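Local coordinates for HTH cro/C1-type domain-containing protein (Pseudomonas aeruginosa PAO1, PDB 7CSV) that probably acts as a DNA-binding antitoxin and transcriptional regulator, recognising pseudopalindromic DNA motifs as a helix-turn-helix dimer, at residues L34-A38 and P39-D43; E18-E22 and F23-P27. One frame throughout, in Å; residues are numbered along the deposited sequence.

Contact 1: residues L34-A38 and P39-D43; sequences LKVSA and PTVND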
loop_
_atom_site.group_PDB
_atom_site.type_symbol
_atom_site.label_atom_id
_atom_site.label_comp_id
_atom_site.label_asym_id
_atom_site.label_seq_id
_atom_site.Cartn_x
_atom_site.Cartn_y
_atom_site.Cartn_z
ATOM N N LEU A 34 19.897 -6.384 5.255
ATOM C CA LEU A 34 18.889 -5.418 5.661
ATOM C C LEU A 34 18.819 -5.213 7.165
ATOM O O LEU A 34 18.099 -4.309 7.611
ATOM C CB LEU A 34 17.516 -5.860 5.161
ATOM C CG LEU A 34 17.380 -6.055 3.654
ATOM C CD1 LEU A 34 15.954 -6.480 3.317
ATOM C CD2 LEU A 34 17.739 -4.778 2.950
ATOM N N LYS A 35 19.520 -6.037 7.949
ATOM C CA LYS A 35 19.454 -5.991 9.409
ATOM C C LYS A 35 18.043 -6.312 9.905
ATOM O O LYS A 35 17.495 -5.648 10.786
ATOM C CB LYS A 35 19.943 -4.640 9.946
ATOM C CG LYS A 35 21.267 -4.149 9.326
ATOM C CD LYS A 35 22.379 -5.188 9.445
ATOM C CE LYS A 35 23.553 -4.867 8.526
ATOM N NZ LYS A 35 24.554 -5.982 8.515
ATOM N N VAL A 36 17.452 -7.354 9.322
ATOM C CA VAL A 36 16.177 -7.903 9.761
ATOM C C VAL A 36 16.367 -9.393 10.009
ATOM O O VAL A 36 17.336 -10.006 9.551
ATOM C CB VAL A 36 15.042 -7.660 8.735
ATOM C CG1 VAL A 36 14.829 -6.163 8.538
ATOM C CG2 VAL A 36 15.390 -8.306 7.419
ATOM N N SER A 37 15.439 -9.967 10.768
ATOM C CA SER A 37 15.487 -11.398 11.039
ATOM C C SER A 37 15.273 -12.190 9.756
ATOM O O SER A 37 14.491 -11.792 8.888
ATOM C CB SER A 37 14.430 -11.774 12.071
ATOM O OG SER A 37 13.190 -12.051 11.439
ATOM N N ALA A 38 15.976 -13.317 9.637
ATOM C CA ALA A 38 15.842 -14.138 8.436
ATOM C C ALA A 38 14.416 -14.616 8.194
ATOM O O ALA A 38 13.996 -14.626 7.022
ATOM C CB ALA A 38 16.813 -15.327 8.496
ATOM N N PRO A 39 13.630 -15.020 9.203
ATOM C CA PRO A 39 12.226 -15.352 8.919
ATOM C C PRO A 39 11.437 -14.187 8.349
ATOM O O PRO A 39 10.471 -14.418 7.611
ATOM C CB PRO A 39 11.688 -15.797 10.288
ATOM C CG PRO A 39 12.892 -16.301 11.009
ATOM C CD PRO A 39 14.000 -15.382 10.588
ATOM N N THR A 40 11.821 -12.940 8.649
ATOM C CA THR A 40 11.147 -11.797 8.036
ATOM C C THR A 40 11.245 -11.866 6.516
ATOM O O THR A 40 10.230 -11.811 5.812
ATOM C CB THR A 40 11.735 -10.482 8.556
ATOM O OG1 THR A 40 11.694 -10.464 9.988
ATOM C CG2 THR A 40 10.936 -9.290 8.020
ATOM N N VAL A 41 12.461 -12.026 5.993
ATOM C CA VAL A 41 12.630 -12.159 4.553
ATOM C C VAL A 41 12.085 -13.497 4.071
ATOM O O VAL A 41 11.496 -13.588 2.987
ATOM C CB VAL A 41 14.112 -11.999 4.172
ATOM C CG1 VAL A 41 14.309 -12.279 2.700
ATOM C CG2 VAL A 41 14.617 -10.606 4.545
ATOM N N ASN A 42 12.288 -14.558 4.857
ATOM C CA ASN A 42 11.793 -15.872 4.456
ATOM C C ASN A 42 10.286 -15.847 4.235
ATOM O O ASN A 42 9.791 -16.415 3.255
ATOM C CB ASN A 42 12.143 -16.924 5.509
ATOM C CG ASN A 42 13.596 -17.390 5.426
ATOM O OD1 ASN A 42 14.281 -17.182 4.425
ATOM N ND2 ASN A 42 14.060 -18.039 6.484
ATOM N N ASP A 43 9.542 -15.204 5.142
ATOM C CA ASP A 43 8.087 -15.143 5.000
ATOM C C ASP A 43 7.683 -14.444 3.702
ATOM O O ASP A 43 6.740 -14.867 3.026
ATOM C CB ASP A 43 7.463 -14.427 6.198
ATOM C CG ASP A 43 7.589 -15.206 7.498
ATOM O OD1 ASP A 43 7.786 -16.434 7.455
ATOM O OD2 ASP A 43 7.465 -14.578 8.571
#

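Contact 2: residues E18-E22 and F23-P27; sequences EFLME and FDISP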
loop_
_atom_site.group_PDB
_atom_site.type_symbol
_atom_site.label_atom_id
_atom_site.label_comp_id
_atom_site.label_asym_id
_atom_site.label_seq_id
_atom_site.Cartn_x
_atom_site.Cartn_y
_atom_site.Cartn_z
ATOM N N GLU A 18 13.513 -11.084 -9.689
ATOM C CA GLU A 18 14.202 -9.954 -10.293
ATOM C C GLU A 18 15.339 -9.424 -9.442
ATOM O O GLU A 18 16.084 -8.555 -9.906
ATOM C CB GLU A 18 13.224 -8.810 -10.575
ATOM C CG GLU A 18 12.062 -9.204 -11.439
ATOM C CD GLU A 18 12.491 -9.553 -12.840
ATOM O OE1 GLU A 18 13.643 -9.261 -13.206
ATOM O OE2 GLU A 18 11.677 -10.117 -13.578
ATOM N N PHE A 19 15.477 -9.899 -8.208
ATOM C CA PHE A 19 16.528 -9.368 -7.349
ATOM C C PHE A 19 17.380 -10.483 -6.753
ATOM O O PHE A 19 18.594 -10.511 -6.978
ATOM C CB PHE A 19 15.907 -8.481 -6.268
ATOM C CG PHE A 19 15.277 -7.231 -6.813
ATOM C CD1 PHE A 19 13.957 -7.226 -7.230
ATOM C CD2 PHE A 19 16.022 -6.058 -6.934
ATOM C CE1 PHE A 19 13.382 -6.080 -7.746
ATOM C CE2 PHE A 19 15.452 -4.910 -7.440
ATOM C CZ PHE A 19 14.120 -4.922 -7.847
ATOM N N LEU A 20 16.776 -11.402 -5.997
ATOM C CA LEU A 20 17.569 -12.455 -5.363
ATOM C C LEU A 20 18.235 -13.347 -6.402
ATOM O O LEU A 20 19.435 -13.634 -6.314
ATOM C CB LEU A 20 16.701 -13.289 -4.425
ATOM C CG LEU A 20 16.093 -12.550 -3.231
ATOM C CD1 LEU A 20 15.459 -13.537 -2.268
ATOM C CD2 LEU A 20 17.150 -11.699 -2.530
ATOM N N MET A 21 17.472 -13.792 -7.406
ATOM C CA MET A 21 18.066 -14.626 -8.444
ATOM C C MET A 21 18.960 -13.820 -9.375
ATOM O O MET A 21 19.934 -14.356 -9.914
ATOM C CB MET A 21 16.971 -15.334 -9.242
ATOM C CG MET A 21 16.234 -16.391 -8.473
ATOM S SD MET A 21 15.140 -17.316 -9.564
ATOM C CE MET A 21 13.710 -17.545 -8.513
ATOM N N GLU A 22 18.643 -12.542 -9.590
ATOM C CA GLU A 22 19.453 -11.732 -10.486
ATOM C C GLU A 22 20.850 -11.536 -9.923
ATOM O O GLU A 22 21.840 -11.658 -10.651
ATOM C CB GLU A 22 18.788 -10.382 -10.731
ATOM C CG GLU A 22 19.682 -9.383 -11.443
ATOM C CD GLU A 22 19.512 -9.445 -12.947
ATOM O OE1 GLU A 22 18.596 -10.160 -13.404
ATOM O OE2 GLU A 22 20.287 -8.782 -13.666
ATOM N N PHE A 23 20.949 -11.247 -8.628
ATOM C CA PHE A 23 22.232 -10.983 -7.991
ATOM C C PHE A 23 22.798 -12.183 -7.244
ATOM O O PHE A 23 23.837 -12.043 -6.583
ATOM C CB PHE A 23 22.103 -9.800 -7.030
ATOM C CG PHE A 23 21.771 -8.509 -7.707
ATOM C CD1 PHE A 23 22.742 -7.807 -8.401
ATOM C CD2 PHE A 23 20.489 -7.987 -7.647
ATOM C CE1 PHE A 23 22.443 -6.609 -9.024
ATOM C CE2 PHE A 23 20.183 -6.793 -8.269
ATOM C CZ PHE A 23 21.161 -6.102 -8.960
ATOM N N ASP A 24 22.141 -13.344 -7.311
ATOM C CA ASP A 24 22.595 -14.562 -6.629
ATOM C C ASP A 24 22.665 -14.362 -5.115
ATOM O O ASP A 24 23.609 -14.798 -4.452
ATOM C CB ASP A 24 23.945 -15.037 -7.179
ATOM C CG ASP A 24 24.239 -16.492 -6.845
ATOM O OD1 ASP A 24 23.402 -17.144 -6.179
ATOM O OD2 ASP A 24 25.317 -16.980 -7.243
ATOM N N ILE A 25 21.655 -13.704 -4.556
ATOM C CA ILE A 25 21.568 -13.470 -3.119
ATOM C C ILE A 25 20.536 -14.412 -2.520
ATOM O O ILE A 25 19.394 -14.487 -2.994
ATOM C CB ILE A 25 21.210 -12.006 -2.809
ATOM C CG1 ILE A 25 22.266 -11.064 -3.373
ATOM C CG2 ILE A 25 21.031 -11.823 -1.317
ATOM C CD1 ILE A 25 21.848 -9.607 -3.345
ATOM N N SER A 26 20.928 -15.123 -1.467
ATOM C CA SER A 26 19.993 -15.941 -0.727
ATOM C C SER A 26 19.097 -15.063 0.143
ATOM O O SER A 26 19.471 -13.943 0.505
ATOM C CB SER A 26 20.743 -16.937 0.149
ATOM O OG SER A 26 21.218 -16.299 1.325
ATOM N N PRO A 27 17.907 -15.553 0.498
ATOM C CA PRO A 27 17.060 -14.780 1.419
ATOM C C PRO A 27 17.747 -14.477 2.738
ATOM O O PRO A 27 17.604 -13.366 3.266
ATOM C CB PRO A 27 15.834 -15.683 1.602
ATOM C CG PRO A 27 15.766 -16.457 0.332
ATOM C CD PRO A 27 17.200 -16.735 -0.030
#

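Contact 1: residues L34-A38 and P39-D43
Val-36 lays its CG2 methyl against CG2 of Val-41 at 3.8 Å, the two branched side chains crossing at about a right angle. This is the apolar, inward part of the turn in a helix-turn-helix unit, in which residues 34-38 link helix 27-34 to helix 38-45. Lys-35, with positive phi, breaks the first helix, and Ser-37 takes the N-cap position of the second.

On the polar side the hydroxyls of Ser-37 and Thr-40 meet directly: OG and OG1 stand 2.6 Å apart in a short hydrogen bond whose direction the two hydroxyls leave open. Thr-40 reaches it because chi1 of -54° sets OG1 beside its own backbone N, turned back toward the start of the helix. The same pair of residues is joined through the main chain, although the bond from Thr-40 N to Ser-37 O is weak, 2.9 Å long with a bent N-H...O angle of 127°. From the next carbonyl on, the bonding is regular: Asn-42 N donates to Ala-38 O at 2.8 Å and 162°. The side chain of Asn-42 packs over this carbonyl, its CG coming within 3.2 Å of Ala-38 O. Pro-39 occupies the first turn, where its lack of an N-H costs no helical bond, and its CD rests 3.5 Å from the CB of Ala-38.

By family analogy helix 38-45 would be the recognition helix, and this contact forms its first turn. Val-41 reaches back onto Leu-30 and Ala-31 of helix 27-34, Val-36 touches Arg-58 of helix 53-63, and Leu-34 packs on Met-55, Leu-59 and Tyr-62 of that same helix.

Contact 2: residues E18-E22 and F23-P27
Leu-20 and Ile-25 join the last part of helix 11-23 to the loop that leads into the helix-turn-helix pair, at a helix end with features of a Schellman motif. Asp-24 is the first residue to leave helical backbone angles, with positive phi, and turns the chain so that Ile-25 comes back beside Leu-20.

Of the two backbone hydrogen bonds, one is still helical, Phe-23 N to Phe-19 O at 3.0 Å, and the other closes the turn: Ile-25 N reaches five residues back to a lone pair of Leu-20 O at 2.8 Å, in the plane of the carbonyl. This six-to-one bond, with positive phi at Asp-24, is characteristic of a Schellman motif, as is the apolar contact between Leu-20 and Ile-25 at its two ends.

Apolar contacts accompany it on the inner side. The CD2 methyl of Leu-20 meets CG2 of Ile-25 at 4.1 Å, the side chains crossing near a right angle, and its other methyl, CD1, lies 3.9 Å from CG of Pro-27, the first residue of the next helix. Leu-20 and Ile-25 both also pack on Leu-30 of helix 27-34, and Ile-25 and Phe-23 touch Leu-97 of the second subunit.

A third group of contacts involves the Phe-23 ring. With chi1 of 169°, Glu-22 sends CG away from its backbone N and over the neighbouring ring, in a CH-pi contact with Phe-23, 12° off the ring normal. At the edge of that ring, near its plane, Phe-23 CD2 approaches Phe-19 O to 3.2 Å.

Overall arrangement
The two contacts follow one another along the chain, contact 2 at the entrance to helix 27-34 and contact 1 at its exit, with centres about 14 Å apart. Despite that separation they touch across the angle between the helices: Val-41 CG1 of contact 1 lies 3.5 Å from Pro-27 O of contact 2, and Asn-42 OD1 lies 3.6 Å from Pro-27 CB. Together they lie at the two ends of helix 27-34, which packs against helix 38-45, the likely DNA-reading element by family analogy. Each also borders the dimer partner: Leu-34 of contact 1 packs on Ile-94 of the second subunit, close in sequence to the Leu-97 of that subunit touched by contact 2.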